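Local coordinates for histidine phosphotransfer protein (Medicago truncatula, PDB 4G78) that probably relays phosphoryl groups from cytokinin-sensing histidine kinases to response regulators in a two-component signalling pathway, carrying them on a histidine, at residues S39-I44 with E140-G145. Sequence-based numbering, arbitrary orientation. Where two conformers were deposited one is given.
Sequences SPDFVI and EIKTAG
Asp41 and Lys142 meet in a salt bridge that carries the whole of this contact. The ammonium NZ of Lys142 comes up to the open side of the Asp41 carboxylate, between its two oxygens and about 0.7 Å off the plane of CG, OD1 and OD2, lying 2.9 Å from OD2 and 3.3 Å from OD1. Both are weak as hydrogen bonds, so charge attraction probably contributes much of the pairing. Lysine suits the place because its long, flexible chain spans the gap from helix 110-145. Its CG stands anti to the backbone N (chi1 -173°), which sends the chain out toward 39-44, and bends at chi3 and chi4 then bring the ammonium onto the carboxylate. The short Asp41 side chain keeps its carboxylate close to the helix start while Lys142 does the reaching. OD1 also accepts from NE2 of Gln139, giving the carboxylate two donors from helix 110-145 in this conformer; a second conformer of Asp41 was deposited, so the bridge is probably not rigid.

Within 39-44, hydrogen bonds shape the helix start. Ser39 OG accepts from Asp41 N at 3.2 Å, a capping bond (144° at the hydrogen), and Ser39 O accepts from Phe42 N at 3.0 Å. A small hydroxyl suits this place because it can fold back to an early amide, while Pro40 suits its place near the helix start, having no N-H that would need an acceptor. The negative charge of Asp41 probably also interacts favourably with the helix dipole.

In the surrounding fold, Ile44 packs on Phe135, Gln138 and Gln139, while Ile141 turns to Leu7 and Leu11 of helix 6-20. The arrangement is a surface salt bridge between the start of one long helix and the end of another, at one extremity of the HPt helical bundle.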
loop_
_atom_site.group_PDB
_atom_site.type_symbol
_atom_site.label_atom_id
_atom_site.label_comp_id
_atom_site.label_asym_id
_atom_site.label_seq_id
_atom_site.Cartn_x
_atom_site.Cartn_y
_atom_site.Cartn_z
ATOM N N SER A 39 9.785 -14.102 10.911
ATOM C CA SER A 39 10.782 -13.093 11.111
ATOM C C SER A 39 10.302 -11.726 10.608
ATOM O O SER A 39 9.218 -11.709 10.006
ATOM C CB SER A 39 12.096 -13.508 10.433
ATOM O OG SER A 39 12.164 -12.996 9.100
ATOM N N PRO A 40 10.957 -10.511 10.421
ATOM C CA PRO A 40 10.542 -9.322 9.595
ATOM C C PRO A 40 10.417 -9.397 8.075
ATOM O O PRO A 40 9.744 -8.616 7.327
ATOM C CB PRO A 40 11.582 -8.254 9.936
ATOM C CG PRO A 40 12.057 -8.697 11.291
ATOM C CD PRO A 40 12.108 -10.176 11.263
ATOM N N ASP A 41 11.135 -10.355 7.567
ATOM C CA ASP A 41 10.956 -10.604 6.148
ATOM C C ASP A 41 9.551 -11.109 5.898
ATOM O O ASP A 41 9.225 -10.898 4.820
ATOM C CB ASP A 41 12.048 -11.500 5.651
ATOM C CG ASP A 41 13.435 -11.035 5.719
ATOM O OD1 ASP A 41 13.756 -9.843 5.658
ATOM O OD2 ASP A 41 14.376 -11.900 5.725
ATOM N N PHE A 42 8.805 -11.474 6.998
ATOM C CA PHE A 42 7.473 -11.880 6.648
ATOM C C PHE A 42 6.718 -10.719 6.032
ATOM O O PHE A 42 6.033 -10.836 5.030
ATOM C CB PHE A 42 6.763 -12.441 7.943
ATOM C CG PHE A 42 5.284 -12.529 7.811
ATOM C CD1 PHE A 42 4.660 -13.430 6.958
ATOM C CD2 PHE A 42 4.495 -11.686 8.551
ATOM C CE1 PHE A 42 3.264 -13.499 6.955
ATOM C CE2 PHE A 42 3.125 -11.771 8.513
ATOM C CZ PHE A 42 2.514 -12.678 7.725
ATOM N N VAL A 43 6.820 -9.540 6.670
ATOM C CA VAL A 43 6.091 -8.368 6.138
ATOM C C VAL A 43 6.583 -8.000 4.766
ATOM O O VAL A 43 5.788 -7.600 3.919
ATOM C CB VAL A 43 6.063 -7.205 7.183
ATOM C CG1 VAL A 43 7.417 -6.589 7.504
ATOM C CG2 VAL A 43 5.064 -6.100 6.791
ATOM N N ILE A 44 7.894 -8.125 4.500
ATOM C CA ILE A 44 8.435 -7.846 3.177
ATOM C C ILE A 44 7.841 -8.808 2.159
ATOM O O ILE A 44 7.484 -8.401 1.056
ATOM C CB ILE A 44 9.984 -7.816 3.138
ATOM C CG1 ILE A 44 10.514 -6.754 4.114
ATOM C CG2 ILE A 44 10.505 -7.648 1.736
ATOM C CD1 ILE A 44 12.010 -6.704 4.284
ATOM N N GLU A 140 19.543 -2.926 6.283
ATOM C CA GLU A 140 20.855 -2.435 6.693
ATOM C C GLU A 140 21.130 -2.776 8.166
ATOM O O GLU A 140 22.260 -3.111 8.528
ATOM C CB GLU A 140 20.963 -0.946 6.446
ATOM C CG GLU A 140 21.026 -0.608 4.979
ATOM C CD GLU A 140 21.015 0.862 4.683
ATOM O OE1 GLU A 140 20.993 1.678 5.601
ATOM O OE2 GLU A 140 21.057 1.186 3.441
ATOM N N ILE A 141 20.132 -2.682 9.007
ATOM C CA ILE A 141 20.264 -3.072 10.409
ATOM C C ILE A 141 20.586 -4.550 10.517
ATOM O O ILE A 141 21.501 -4.975 11.261
ATOM C CB ILE A 141 19.034 -2.684 11.195
ATOM C CG1 ILE A 141 18.963 -1.152 11.338
ATOM C CG2 ILE A 141 19.004 -3.375 12.569
ATOM C CD1 ILE A 141 17.670 -0.618 11.857
ATOM N N LYS A 142 19.901 -5.390 9.749
ATOM C CA LYS A 142 20.207 -6.846 9.738
ATOM C C LYS A 142 21.647 -7.074 9.347
ATOM O O LYS A 142 22.330 -7.907 9.890
ATOM C CB LYS A 142 19.259 -7.547 8.815
ATOM C CG LYS A 142 19.344 -9.060 8.822
ATOM C CD LYS A 142 18.047 -9.690 8.351
ATOM C CE LYS A 142 17.744 -9.477 6.916
ATOM N NZ LYS A 142 16.944 -10.620 6.283
ATOM N N THR A 143 22.103 -6.398 8.284
ATOM C CA THR A 143 23.458 -6.548 7.809
ATOM C C THR A 143 24.454 -6.180 8.959
ATOM O O THR A 143 25.510 -6.812 9.075
ATOM C CB THR A 143 23.708 -5.681 6.611
ATOM O OG1 THR A 143 22.836 -6.055 5.535
ATOM C CG2 THR A 143 25.160 -5.771 6.116
ATOM N N ALA A 144 24.183 -5.144 9.660
ATOM C CA ALA A 144 25.067 -4.675 10.731
ATOM C C ALA A 144 25.177 -5.741 11.746
ATOM O O ALA A 144 26.271 -5.941 12.334
ATOM C CB ALA A 144 24.606 -3.410 11.316
ATOM N N GLY A 145 24.116 -6.469 11.956
ATOM C CA GLY A 145 24.093 -7.480 13.003
ATOM C C GLY A 145 25.104 -8.555 12.723
ATOM O O GLY A 145 25.683 -9.131 13.644
#